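Local coordinates for protein saframycin Mx1 synthetase B (Legionella pneumophila subsp. pneumophila, PDB 3KXW) that belongs to the ANL superfamily of AMP-binding enzymes and combines a large AMP-binding enzyme domain with a smaller C-terminal domain of the AMP-binding_C clan, at residues 539-544 with 573-578; 505-510 with 546-551; 270-275 with 303-308; 248-253 with 276-281. All blocks are in the same frame, centred on the assembly; numbering follows the deposited sequence.

Interaction 1: residues 539-544 with 573-578; sequences TIVLIP and VATWQL
I540 and W576 face each other as a hydrogen-bonded pair in an antiparallel beta ladder. Strands 539-544 and 574-577 run at 173° to one another. I540 N donates to W576 O at 2.9 Å, and W576 N returns the bond to I540 O at 2.8 Å. Two residues further along, at the next hydrogen-bonded pair, L542 N donates to A574 O. V573 and A574 both face L542 here, which makes a classic beta bulge. L542 O takes V573 N at 2.8 Å, while its bond from A574 N is weak at 3.4 Å. V573 CG2 lies 3.9 Å from P544 CD.

I540 and W576 project from the same sheet face. I540 CG1 comes obliquely to CE3 of the W576 indole at 3.8 Å. Beyond them, F522 of helix 515-533 stacks on W576, and I540 and L542 also touch this helix. K276 makes a cation-pi contact with W576 and a hydrogen bond to Q577 O. Strand 574-577 is an outermost strand of the four-stranded sheet.

On the other face T539 and Q577 lie side by side. The Q577 chain bends at chi2 (-81°). T539 OG1 lies 2.5 Å from Q577 OE1, a hydrogen bond so short that its exact length is doubtful.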
loop_
_atom_site.group_PDB
_atom_site.type_symbol
_atom_site.label_atom_id
_atom_site.label_comp_id
_atom_site.label_asym_id
_atom_site.label_seq_id
_atom_site.Cartn_x
_atom_site.Cartn_y
_atom_site.Cartn_z
ATOM N N THR A 539 13.064 13.118 4.751
ATOM C CA THR A 539 14.009 14.198 4.893
ATOM C C THR A 539 15.127 14.016 3.880
ATOM O O THR A 539 15.666 12.921 3.724
ATOM C CB THR A 539 14.639 14.202 6.319
ATOM O OG1 THR A 539 13.607 14.293 7.314
ATOM C CG2 THR A 539 15.602 15.356 6.477
ATOM N N ILE A 540 15.483 15.090 3.187
ATOM C CA ILE A 540 16.641 15.045 2.292
ATOM C C ILE A 540 17.577 16.180 2.632
ATOM O O ILE A 540 17.137 17.321 2.754
ATOM C CB ILE A 540 16.232 15.186 0.797
ATOM C CG1 ILE A 540 15.242 14.082 0.431
ATOM C CG2 ILE A 540 17.477 15.139 -0.111
ATOM C CD1 ILE A 540 14.683 14.220 -0.958
ATOM N N VAL A 541 18.866 15.869 2.762
ATOM C CA VAL A 541 19.860 16.894 3.080
ATOM C C VAL A 541 20.931 16.952 1.996
ATOM O O VAL A 541 21.484 15.919 1.615
ATOM C CB VAL A 541 20.572 16.614 4.438
ATOM C CG1 VAL A 541 21.442 17.790 4.811
ATOM C CG2 VAL A 541 19.548 16.361 5.546
ATOM N N LEU A 542 21.230 18.164 1.528
ATOM C CA LEU A 542 22.217 18.377 0.481
ATOM C C LEU A 542 23.426 19.033 1.138
ATOM O O LEU A 542 23.267 19.945 1.939
ATOM C CB LEU A 542 21.654 19.288 -0.637
ATOM C CG LEU A 542 20.379 18.812 -1.364
ATOM C CD1 LEU A 542 19.981 19.743 -2.530
ATOM C CD2 LEU A 542 20.480 17.354 -1.869
ATOM N N ILE A 543 24.616 18.552 0.803
ATOM C CA ILE A 543 25.859 19.109 1.316
ATOM C C ILE A 543 26.869 19.218 0.167
ATOM O O ILE A 543 26.670 18.617 -0.882
ATOM C CB ILE A 543 26.417 18.223 2.441
ATOM C CG1 ILE A 543 26.806 16.841 1.904
ATOM C CG2 ILE A 543 25.383 18.105 3.586
ATOM C CD1 ILE A 543 27.620 16.047 2.895
ATOM N N PRO A 544 27.962 19.978 0.367
ATOM C CA PRO A 544 28.957 20.171 -0.697
ATOM C C PRO A 544 29.744 18.907 -1.029
ATOM O O PRO A 544 29.837 17.980 -0.227
ATOM C CB PRO A 544 29.914 21.234 -0.105
ATOM C CG PRO A 544 29.145 21.894 0.992
ATOM C CD PRO A 544 28.290 20.778 1.562
ATOM N N VAL A 573 23.834 22.597 2.444
ATOM C CA VAL A 573 23.412 23.403 1.308
ATOM C C VAL A 573 21.912 23.655 1.381
ATOM O O VAL A 573 21.446 24.781 1.200
ATOM C CB VAL A 573 23.734 22.709 -0.021
ATOM C CG1 VAL A 573 23.085 23.451 -1.200
ATOM C CG2 VAL A 573 25.251 22.567 -0.197
ATOM N N ALA A 574 21.144 22.594 1.618
ATOM C CA ALA A 574 19.698 22.752 1.759
ATOM C C ALA A 574 19.109 21.522 2.395
ATOM O O ALA A 574 19.717 20.444 2.375
ATOM C CB ALA A 574 19.031 23.032 0.405
ATOM N N THR A 575 17.927 21.689 2.974
ATOM C CA THR A 575 17.220 20.570 3.584
ATOM C C THR A 575 15.813 20.585 3.044
ATOM O O THR A 575 15.257 21.653 2.815
ATOM C CB THR A 575 17.201 20.691 5.125
ATOM O OG1 THR A 575 18.543 20.655 5.616
ATOM C CG2 THR A 575 16.427 19.536 5.777
ATOM N N TRP A 576 15.237 19.406 2.830
ATOM C CA TRP A 576 13.840 19.292 2.422
ATOM C C TRP A 576 13.171 18.406 3.465
ATOM O O TRP A 576 13.718 17.364 3.826
ATOM C CB TRP A 576 13.804 18.630 1.042
ATOM C CG TRP A 576 12.455 18.288 0.441
ATOM C CD1 TRP A 576 11.720 19.056 -0.413
ATOM C CD2 TRP A 576 11.749 17.042 0.571
ATOM N NE1 TRP A 576 10.576 18.380 -0.801
ATOM C CE2 TRP A 576 10.576 17.140 -0.208
ATOM C CE3 TRP A 576 11.995 15.854 1.273
ATOM C CZ2 TRP A 576 9.643 16.098 -0.291
ATOM C CZ3 TRP A 576 11.064 14.819 1.197
ATOM C CH2 TRP A 576 9.905 14.951 0.419
ATOM N N GLN A 577 12.008 18.826 3.953
ATOM C CA GLN A 577 11.249 18.046 4.932
ATOM C C GLN A 577 9.822 17.853 4.438
ATOM O O GLN A 577 9.048 18.816 4.346
ATOM C CB GLN A 577 11.226 18.748 6.293
ATOM C CG GLN A 577 12.594 18.893 6.969
ATOM C CD GLN A 577 13.038 17.629 7.686
ATOM O OE1 GLN A 577 12.574 16.533 7.376
ATOM N NE2 GLN A 577 13.939 17.775 8.655
ATOM N N LEU A 578 9.467 16.614 4.128
ATOM C CA LEU A 578 8.144 16.308 3.570
ATOM C C LEU A 578 6.993 16.908 4.373
ATOM O O LEU A 578 6.039 17.454 3.806
ATOM C CB LEU A 578 7.960 14.790 3.453
ATOM C CG LEU A 578 6.564 14.293 3.087
ATOM C CD1 LEU A 578 6.102 14.901 1.788
ATOM C CD2 LEU A 578 6.579 12.774 2.991
#

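Interaction 2: residues 505-510 with 546-551; sequences MCEVKN and KAMPHT
E507 reaches from near the end of strand 499-508 to the backbone of M548, and the two side chains lie at a slant to each other. The strand belongs to the mixed four-stranded sheet of the C-terminal, AMP-binding_C part of the protein. The E507 chain is extended beyond CG, with chi2 at 179°. This carries the carboxylate into the loop between strand 539-544 and helix 554-567. E507 OE2 accepts M548 N at 2.9 Å, with an N-H...O angle of 163°. The amide meets this oxygen nearly along its C-O axis. A water gives E507 OE2 a second bond at 2.8 Å. The same water donates to M548 O at 2.6 Å, so E507 OE2 holds M548 at N directly and at O through the water.

M548 turns back over the strand. Its CG lies 4.1 Å from E507 CG. From there the chain is straight, with chi3 at -174°, and its end slants across M505. The M548 methyl CE does the touching: it is 3.7 Å from M505 CG and 3.5 Å from M505 O. Both methionines are selenomethionine in the model. M505 and M548 also touch C561 of helix 554-567, so their contact belongs to the core between sheet and helix. M548 reaches I543 of the neighbouring strand as well.

The other carboxylate oxygen, E507 OE1, is bonded by K488 N from strand 486-496. E507 is buried, yet both of its oxygens have N-H or water donors. These bonds probably stabilise the ionised form, and they join the loop to the end of the sheet.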
loop_
_atom_site.group_PDB
_atom_site.type_symbol
_atom_site.label_atom_id
_atom_site.label_comp_id
_atom_site.label_asym_id
_atom_site.label_seq_id
_atom_site.Cartn_x
_atom_site.Cartn_y
_atom_site.Cartn_z
HETATM N N MSE A 505 20.925 11.737 2.472
HETATM C CA MSE A 505 21.854 12.871 2.374
HETATM C C MSE A 505 22.717 12.718 1.125
HETATM O O MSE A 505 23.264 11.644 0.886
HETATM C CB MSE A 505 22.757 12.938 3.610
HETATM C CG MSE A 505 23.630 14.178 3.675
HETATM SE SE MSE A 505 24.641 14.207 5.374
HETATM C CE MSE A 505 23.131 14.551 6.591
ATOM N N CYS A 506 22.860 13.791 0.344
ATOM C CA CYS A 506 23.619 13.727 -0.907
ATOM C C CYS A 506 24.596 14.869 -0.989
ATOM O O CYS A 506 24.233 16.000 -0.706
ATOM C CB CYS A 506 22.684 13.865 -2.127
ATOM S SG CYS A 506 21.404 12.638 -2.219
ATOM N N GLU A 507 25.832 14.586 -1.385
ATOM C CA GLU A 507 26.732 15.656 -1.814
ATOM C C GLU A 507 26.232 16.144 -3.174
ATOM O O GLU A 507 25.749 15.340 -3.977
ATOM C CB GLU A 507 28.143 15.120 -1.988
ATOM C CG GLU A 507 28.765 14.560 -0.726
ATOM C CD GLU A 507 30.179 14.018 -0.992
ATOM O OE1 GLU A 507 30.472 13.643 -2.150
ATOM O OE2 GLU A 507 30.978 13.979 -0.037
ATOM N N VAL A 508 26.313 17.445 -3.431
ATOM C CA VAL A 508 25.979 17.959 -4.746
ATOM C C VAL A 508 27.238 18.547 -5.353
ATOM O O VAL A 508 28.015 19.208 -4.658
ATOM C CB VAL A 508 24.841 19.027 -4.707
ATOM C CG1 VAL A 508 23.528 18.385 -4.227
ATOM C CG2 VAL A 508 25.208 20.155 -3.799
ATOM N N LYS A 509 27.459 18.282 -6.640
ATOM C CA LYS A 509 28.629 18.841 -7.307
ATOM C C LYS A 509 28.639 20.358 -7.217
ATOM O O LYS A 509 29.676 20.951 -6.970
ATOM C CB LYS A 509 28.694 18.426 -8.784
ATOM C CG LYS A 509 28.889 16.926 -9.020
ATOM C CD LYS A 509 28.873 16.586 -10.509
ATOM C CE LYS A 509 29.084 15.109 -10.727
ATOM N NZ LYS A 509 29.135 14.820 -12.188
ATOM N N ASN A 510 27.489 20.971 -7.475
ATOM C CA ASN A 510 27.349 22.424 -7.514
ATOM C C ASN A 510 26.616 22.950 -6.284
ATOM O O ASN A 510 25.377 22.878 -6.186
ATOM C CB ASN A 510 26.653 22.886 -8.821
ATOM C CG ASN A 510 26.696 24.409 -8.999
ATOM O OD1 ASN A 510 26.756 25.143 -8.021
ATOM N ND2 ASN A 510 26.663 24.882 -10.253
ATOM N N LYS A 546 32.748 16.349 -1.537
ATOM C CA LYS A 546 33.854 15.958 -0.653
ATOM C C LYS A 546 33.565 16.210 0.835
ATOM O O LYS A 546 34.463 16.141 1.673
ATOM C CB LYS A 546 35.163 16.643 -1.100
ATOM C CG LYS A 546 36.428 16.173 -0.367
ATOM C CD LYS A 546 36.835 14.730 -0.734
ATOM C CE LYS A 546 38.281 14.422 -0.294
ATOM N NZ LYS A 546 38.772 13.060 -0.720
ATOM N N ALA A 547 32.312 16.483 1.176
ATOM C CA ALA A 547 31.989 16.776 2.566
ATOM C C ALA A 547 31.898 15.490 3.398
ATOM O O ALA A 547 31.989 15.533 4.619
ATOM C CB ALA A 547 30.707 17.590 2.676
HETATM N N MSE A 548 31.715 14.360 2.723
HETATM C CA MSE A 548 31.792 13.046 3.366
HETATM C C MSE A 548 33.188 12.456 3.228
HETATM O O MSE A 548 33.739 12.398 2.128
HETATM C CB MSE A 548 30.792 12.084 2.735
HETATM C CG MSE A 548 29.354 12.572 2.789
HETATM SE SE MSE A 548 28.111 11.278 1.969
HETATM C CE MSE A 548 26.483 12.372 2.064
ATOM N N PRO A 549 33.755 11.971 4.341
ATOM C CA PRO A 549 35.145 11.503 4.312
ATOM C C PRO A 549 35.342 10.349 3.329
ATOM O O PRO A 549 34.421 9.549 3.118
ATOM C CB PRO A 549 35.395 11.043 5.760
ATOM C CG PRO A 549 34.335 11.730 6.580
ATOM C CD PRO A 549 33.136 11.815 5.668
ATOM N N HIS A 550 36.523 10.272 2.722
ATOM C CA HIS A 550 36.816 9.178 1.812
ATOM C C HIS A 550 36.615 7.854 2.523
ATOM O O HIS A 550 37.030 7.680 3.674
ATOM C CB HIS A 550 38.250 9.253 1.279
ATOM C CG HIS A 550 38.715 7.976 0.645
ATOM N ND1 HIS A 550 38.468 7.667 -0.678
ATOM C CD2 HIS A 550 39.378 6.915 1.161
ATOM C CE1 HIS A 550 38.975 6.475 -0.952
ATOM N NE2 HIS A 550 39.532 5.996 0.148
ATOM N N THR A 551 35.971 6.922 1.835
ATOM C CA THR A 551 35.796 5.580 2.364
ATOM C C THR A 551 35.219 4.686 1.291
ATOM O O THR A 551 34.550 5.146 0.365
ATOM C CB THR A 551 34.883 5.542 3.628
ATOM O OG1 THR A 551 34.668 4.179 4.034
ATOM C CG2 THR A 551 33.534 6.194 3.342
HETATM O O HOH W 1 32.953 12.040 -0.369
#

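Interaction 3: residues 270-275 with 303-308; sequences AYDYCV and EETMEH
D272 on helix 269-277 holds T305 on helix 303-313 through its carboxylate. The D272 side chain starts beside the C-terminal segment, where CB packs against the backbone oxygen of L578. The next atom, D272 CG, has T305 CG2 3.5 Å away. At the tip the two oxygens part. D272 OD2 accepts the T305 hydroxyl, OG1, at 2.7 Å. The hydroxyl comes on the syn side, 23° out of the carboxylate plane. D272 OD1 accepts a hydrogen bond from a water at 2.6 Å. That water lies in the ring plane at the edge of H308 and is hydrogen-bonded to H308 ND1 at 2.7 Å.

T305 OG1 is also bonded to N268 ND2 and R302 NH1, which help to position it. Its methyl, T305 CG2, rests 3.7 Å from Y271 CB. One turn on, V275 CG2 packs against H308 O at 3.7 Å. The Y271 hydroxyl is hydrogen-bonded to F295 O, and the Y271 side chain lies about 10 Å from the bound 5'-O-[(S)-(dodecanoyloxy)(hydroxy)phosphoryl]adenosine.

The segment axes approach to 8.8 Å at 41°. Both helices follow strands of one sheet, 263-266 and 293-296, which are parallel neighbours. This is the helix pairing of successive beta-alpha-beta crossovers in an alpha/beta domain.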
loop_
_atom_site.group_PDB
_atom_site.type_symbol
_atom_site.label_atom_id
_atom_site.label_comp_id
_atom_site.label_asym_id
_atom_site.label_seq_id
_atom_site.Cartn_x
_atom_site.Cartn_y
_atom_site.Cartn_z
ATOM N N ALA A 270 0.956 10.904 1.745
ATOM C CA ALA A 270 0.508 11.505 0.489
ATOM C C ALA A 270 -0.249 12.822 0.712
ATOM O O ALA A 270 -0.268 13.706 -0.167
ATOM C CB ALA A 270 -0.336 10.503 -0.325
ATOM N N TYR A 271 -0.861 12.965 1.884
ATOM C CA TYR A 271 -1.517 14.218 2.230
ATOM C C TYR A 271 -0.457 15.331 2.424
ATOM O O TYR A 271 -0.618 16.454 1.946
ATOM C CB TYR A 271 -2.473 14.036 3.433
ATOM C CG TYR A 271 -3.623 13.066 3.137
ATOM C CD1 TYR A 271 -4.679 13.443 2.325
ATOM C CD2 TYR A 271 -3.624 11.780 3.658
ATOM C CE1 TYR A 271 -5.726 12.568 2.026
ATOM C CE2 TYR A 271 -4.657 10.887 3.368
ATOM C CZ TYR A 271 -5.701 11.287 2.552
ATOM O OH TYR A 271 -6.717 10.421 2.263
ATOM N N ASP A 272 0.646 14.996 3.080
ATOM C CA ASP A 272 1.745 15.935 3.241
ATOM C C ASP A 272 2.338 16.284 1.902
ATOM O O ASP A 272 2.745 17.414 1.668
ATOM C CB ASP A 272 2.845 15.342 4.106
ATOM C CG ASP A 272 2.488 15.339 5.575
ATOM O OD1 ASP A 272 2.029 16.375 6.089
ATOM O OD2 ASP A 272 2.662 14.287 6.201
ATOM N N TYR A 273 2.399 15.293 1.022
ATOM C CA TYR A 273 3.001 15.481 -0.290
ATOM C C TYR A 273 2.184 16.483 -1.110
ATOM O O TYR A 273 2.755 17.328 -1.808
ATOM C CB TYR A 273 3.108 14.131 -0.997
ATOM C CG TYR A 273 3.956 14.123 -2.241
ATOM C CD1 TYR A 273 5.345 14.169 -2.186
ATOM C CD2 TYR A 273 3.360 14.045 -3.475
ATOM C CE1 TYR A 273 6.115 14.157 -3.370
ATOM C CE2 TYR A 273 4.093 14.017 -4.619
ATOM C CZ TYR A 273 5.459 14.076 -4.582
ATOM O OH TYR A 273 6.104 14.045 -5.813
ATOM N N CYS A 274 0.857 16.363 -1.036
ATOM C CA CYS A 274 -0.039 17.365 -1.647
ATOM C C CYS A 274 0.176 18.768 -1.101
ATOM O O CYS A 274 0.288 19.725 -1.865
ATOM C CB CYS A 274 -1.498 16.988 -1.440
ATOM S SG CYS A 274 -2.059 15.589 -2.441
ATOM N N VAL A 275 0.236 18.883 0.223
ATOM C CA VAL A 275 0.462 20.179 0.843
ATOM C C VAL A 275 1.784 20.783 0.372
ATOM O O VAL A 275 1.859 21.972 0.052
ATOM C CB VAL A 275 0.447 20.067 2.381
ATOM C CG1 VAL A 275 1.016 21.346 3.044
ATOM C CG2 VAL A 275 -0.960 19.787 2.874
ATOM N N GLU A 303 -1.902 13.562 13.175
ATOM C CA GLU A 303 -2.767 14.731 13.307
ATOM C C GLU A 303 -2.222 15.936 12.544
ATOM O O GLU A 303 -2.956 16.597 11.828
ATOM C CB GLU A 303 -2.961 15.114 14.777
ATOM C CG GLU A 303 -3.543 16.524 14.952
ATOM C CD GLU A 303 -4.991 16.621 14.496
ATOM O OE1 GLU A 303 -5.663 15.574 14.453
ATOM O OE2 GLU A 303 -5.449 17.744 14.170
ATOM N N GLU A 304 -0.926 16.205 12.676
ATOM C CA GLU A 304 -0.351 17.374 12.016
ATOM C C GLU A 304 -0.536 17.315 10.482
ATOM O O GLU A 304 -0.877 18.314 9.856
ATOM C CB GLU A 304 1.123 17.571 12.403
ATOM C CG GLU A 304 1.774 18.793 11.741
ATOM C CD GLU A 304 3.231 19.017 12.185
ATOM O OE1 GLU A 304 4.056 18.079 12.093
ATOM O OE2 GLU A 304 3.555 20.143 12.619
ATOM N N THR A 305 -0.298 16.143 9.898
ATOM C CA THR A 305 -0.554 15.920 8.481
ATOM C C THR A 305 -1.965 16.274 8.082
ATOM O O THR A 305 -2.178 16.968 7.092
ATOM C CB THR A 305 -0.314 14.451 8.093
ATOM O OG1 THR A 305 1.054 14.130 8.340
ATOM C CG2 THR A 305 -0.646 14.217 6.616
HETATM N N MSE A 306 -2.945 15.770 8.821
HETATM C CA MSE A 306 -4.327 15.994 8.419
HETATM C C MSE A 306 -4.756 17.442 8.623
HETATM O O MSE A 306 -5.558 17.976 7.853
HETATM C CB MSE A 306 -5.277 15.014 9.108
HETATM C CG MSE A 306 -5.023 13.608 8.619
HETATM SE SE MSE A 306 -6.141 12.213 9.370
HETATM C CE MSE A 306 -5.343 12.172 11.136
ATOM N N GLU A 307 -4.222 18.071 9.660
ATOM C CA GLU A 307 -4.575 19.456 9.935
ATOM C C GLU A 307 -3.980 20.339 8.846
ATOM O O GLU A 307 -4.664 21.222 8.358
ATOM C CB GLU A 307 -4.139 19.874 11.343
ATOM C CG GLU A 307 -4.281 21.367 11.679
ATOM C CD GLU A 307 -5.712 21.899 11.683
ATOM O OE1 GLU A 307 -6.685 21.124 11.664
ATOM O OE2 GLU A 307 -5.866 23.138 11.716
ATOM N N HIS A 308 -2.724 20.080 8.459
ATOM C CA HIS A 308 -2.079 20.795 7.354
ATOM C C HIS A 308 -2.877 20.665 6.078
ATOM O O HIS A 308 -3.062 21.635 5.360
ATOM C CB HIS A 308 -0.679 20.264 7.058
ATOM C CG HIS A 308 0.371 20.706 8.024
ATOM N ND1 HIS A 308 1.700 20.390 7.862
ATOM C CD2 HIS A 308 0.291 21.432 9.164
ATOM C CE1 HIS A 308 2.400 20.902 8.861
ATOM N NE2 HIS A 308 1.568 21.536 9.668
HETATM O O HOH W 2 2.063 18.956 5.574
#

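Interaction 4: residues 248-253 with 276-281; sequences NPLSWL and KRIREE
P249 and L250, near the start of helix 250-259, pack against R277 and I278, where helix 269-277 ends. The contact is apolar and joins the beginning of one helix to the end of another. The helical backbone gives out at I278.

I278 carries most of it. CG1 stands anti to the carbonyl carbon (chi1 -58°), and the chain runs on straight. Its end, CG1 and CD1, lies alongside the backbone of L250. I278 CD1 lies 3.5 Å from L250 CA and 4.0 Å from L250 CB. The same I278 methyl, CD1, is 3.9 Å from L253 CD1, one turn further along. F313 of helix 303-313 touches both L253 and I278 and continues this cluster.

R277 meets P249 at about a right angle. R277 CB is 3.7 Å from P249 CG. The arginine chain then bends at chi2 and chi3, which folds it back over the proline. As a result P249 CD sits over one face of the guanidinium, toward its rim. Y273 also touches P249.

Each helix end has polar bonds of its own. N248 O accepts both S251 N, at 2.9 Å, and S251 OG, at 2.8 Å. At the other end R279 turns back, and R279 NH1 donates to K276 O at 2.9 Å, with K276 O in the guanidinium plane.

Strand 263-266 lies between the two helices in the chain. The arrangement is the helix-strand-helix packing of an alpha/beta domain, with the start of the first helix against the end of the second.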
loop_
_atom_site.group_PDB
_atom_site.type_symbol
_atom_site.label_atom_id
_atom_site.label_comp_id
_atom_site.label_asym_id
_atom_site.label_seq_id
_atom_site.Cartn_x
_atom_site.Cartn_y
_atom_site.Cartn_z
ATOM N N ASN A 248 2.691 14.715 -10.380
ATOM C CA ASN A 248 1.760 15.845 -10.396
ATOM C C ASN A 248 0.626 15.563 -9.435
ATOM O O ASN A 248 -0.456 15.174 -9.860
ATOM C CB ASN A 248 1.173 16.031 -11.817
ATOM C CG ASN A 248 0.291 17.268 -11.938
ATOM O OD1 ASN A 248 0.447 18.236 -11.179
ATOM N ND2 ASN A 248 -0.648 17.242 -12.899
ATOM N N PRO A 249 0.869 15.755 -8.130
ATOM C CA PRO A 249 -0.089 15.346 -7.094
ATOM C C PRO A 249 -1.399 16.108 -7.195
ATOM O O PRO A 249 -2.446 15.601 -6.767
ATOM C CB PRO A 249 0.619 15.708 -5.770
ATOM C CG PRO A 249 2.011 16.050 -6.131
ATOM C CD PRO A 249 2.076 16.379 -7.580
ATOM N N LEU A 250 -1.343 17.329 -7.736
ATOM C CA LEU A 250 -2.560 18.077 -8.017
ATOM C C LEU A 250 -3.549 17.240 -8.821
ATOM O O LEU A 250 -4.766 17.389 -8.655
ATOM C CB LEU A 250 -2.245 19.359 -8.789
ATOM C CG LEU A 250 -3.472 20.108 -9.293
ATOM C CD1 LEU A 250 -4.293 20.585 -8.123
ATOM C CD2 LEU A 250 -3.016 21.278 -10.155
ATOM N N SER A 251 -3.052 16.366 -9.694
ATOM C CA SER A 251 -3.975 15.590 -10.531
ATOM C C SER A 251 -4.905 14.696 -9.698
ATOM O O SER A 251 -6.038 14.441 -10.088
ATOM C CB SER A 251 -3.262 14.802 -11.635
ATOM O OG SER A 251 -2.510 13.744 -11.085
ATOM N N TRP A 252 -4.445 14.247 -8.536
ATOM C CA TRP A 252 -5.334 13.502 -7.636
ATOM C C TRP A 252 -6.586 14.318 -7.300
ATOM O O TRP A 252 -7.712 13.820 -7.356
ATOM C CB TRP A 252 -4.597 13.162 -6.344
ATOM C CG TRP A 252 -5.343 12.269 -5.357
ATOM C CD1 TRP A 252 -6.419 11.471 -5.606
ATOM C CD2 TRP A 252 -4.988 12.052 -3.988
ATOM N NE1 TRP A 252 -6.774 10.782 -4.463
ATOM C CE2 TRP A 252 -5.902 11.113 -3.459
ATOM C CE3 TRP A 252 -3.971 12.549 -3.159
ATOM C CZ2 TRP A 252 -5.845 10.669 -2.128
ATOM C CZ3 TRP A 252 -3.923 12.121 -1.821
ATOM C CH2 TRP A 252 -4.857 11.182 -1.322
ATOM N N LEU A 253 -6.379 15.569 -6.929
ATOM C CA LEU A 253 -7.479 16.420 -6.473
ATOM C C LEU A 253 -8.302 16.935 -7.656
ATOM O O LEU A 253 -9.521 17.083 -7.554
ATOM C CB LEU A 253 -6.954 17.561 -5.592
ATOM C CG LEU A 253 -5.966 17.129 -4.502
ATOM C CD1 LEU A 253 -5.547 18.361 -3.697
ATOM C CD2 LEU A 253 -6.541 16.062 -3.559
ATOM N N LYS A 276 2.825 19.964 0.353
ATOM C CA LYS A 276 4.156 20.433 0.001
ATOM C C LYS A 276 4.284 20.850 -1.473
ATOM O O LYS A 276 4.977 21.834 -1.793
ATOM C CB LYS A 276 5.198 19.364 0.317
ATOM C CG LYS A 276 6.611 19.907 0.208
ATOM C CD LYS A 276 7.482 19.358 1.272
ATOM C CE LYS A 276 8.709 20.231 1.487
ATOM N NZ LYS A 276 8.533 21.118 2.651
ATOM N N ARG A 277 3.625 20.098 -2.357
ATOM C CA ARG A 277 3.849 20.213 -3.806
ATOM C C ARG A 277 2.896 21.178 -4.525
ATOM O O ARG A 277 3.191 21.623 -5.627
ATOM C CB ARG A 277 3.748 18.842 -4.487
ATOM C CG ARG A 277 4.963 17.886 -4.283
ATOM C CD ARG A 277 6.220 18.293 -5.060
ATOM N NE ARG A 277 6.020 18.326 -6.511
ATOM C CZ ARG A 277 6.317 17.336 -7.345
ATOM N NH1 ARG A 277 6.852 16.210 -6.902
ATOM N NH2 ARG A 277 6.090 17.483 -8.642
ATOM N N ILE A 278 1.748 21.467 -3.934
ATOM C CA ILE A 278 0.711 22.224 -4.647
ATOM C C ILE A 278 0.686 23.694 -4.219
ATOM O O ILE A 278 0.319 24.020 -3.100
ATOM C CB ILE A 278 -0.669 21.557 -4.468
ATOM C CG1 ILE A 278 -0.611 20.107 -4.988
ATOM C CG2 ILE A 278 -1.770 22.366 -5.167
ATOM C CD1 ILE A 278 -1.897 19.337 -4.830
ATOM N N ARG A 279 1.102 24.577 -5.121
ATOM C CA ARG A 279 1.126 26.007 -4.823
ATOM C C ARG A 279 -0.298 26.560 -4.728
ATOM O O ARG A 279 -1.190 26.114 -5.448
ATOM C CB ARG A 279 1.881 26.766 -5.916
ATOM C CG ARG A 279 3.352 26.443 -5.979
ATOM C CD ARG A 279 4.010 26.738 -4.639
ATOM N NE ARG A 279 5.352 26.164 -4.566
ATOM C CZ ARG A 279 5.653 25.021 -3.949
ATOM N NH1 ARG A 279 4.703 24.319 -3.325
ATOM N NH2 ARG A 279 6.911 24.585 -3.951
ATOM N N GLU A 280 -0.493 27.542 -3.862
ATOM C CA GLU A 280 -1.789 28.206 -3.734
ATOM C C GLU A 280 -2.494 28.492 -5.060
ATOM O O GLU A 280 -3.685 28.240 -5.195
ATOM C CB GLU A 280 -1.665 29.507 -2.946
ATOM C CG GLU A 280 -3.016 30.091 -2.578
ATOM C CD GLU A 280 -3.840 29.151 -1.703
ATOM O OE1 GLU A 280 -3.247 28.312 -0.987
ATOM O OE2 GLU A 280 -5.082 29.251 -1.734
ATOM N N GLU A 281 -1.775 29.031 -6.037
ATOM C CA GLU A 281 -2.427 29.446 -7.275
ATOM C C GLU A 281 -2.870 28.259 -8.130
ATOM O O GLU A 281 -3.787 28.360 -8.953
ATOM C CB GLU A 281 -1.540 30.414 -8.069
ATOM C CG GLU A 281 -0.224 29.825 -8.515
ATOM C CD GLU A 281 0.878 29.954 -7.470
ATOM O OE1 GLU A 281 0.602 30.390 -6.312
ATOM O OE2 GLU A 281 2.037 29.624 -7.825
#

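Interactions 3 and 4 lie in the AMP-binding enzyme part, with centres 12 Å apart. Both use helix 269-277, and their segments alternate along the chain. Interactions 1 and 2 come later, in the C-terminal part. Their centres are 13 Å apart, their segments also alternate, and both reach the sheet in which strands 499-508 and 539-544 are neighbours. Interaction 2 lies farthest out, 33 Å from the centre of the chain, and its nearest atoms are about 15 Å from interactions 3 and 4. Interaction 1 touches both: L578 packs on D272 and Y273, and K276 meets W576 and Q577. In this model, helix 269-277 therefore joins the AMP-binding part to the last strand, 574-577, and the residue after it.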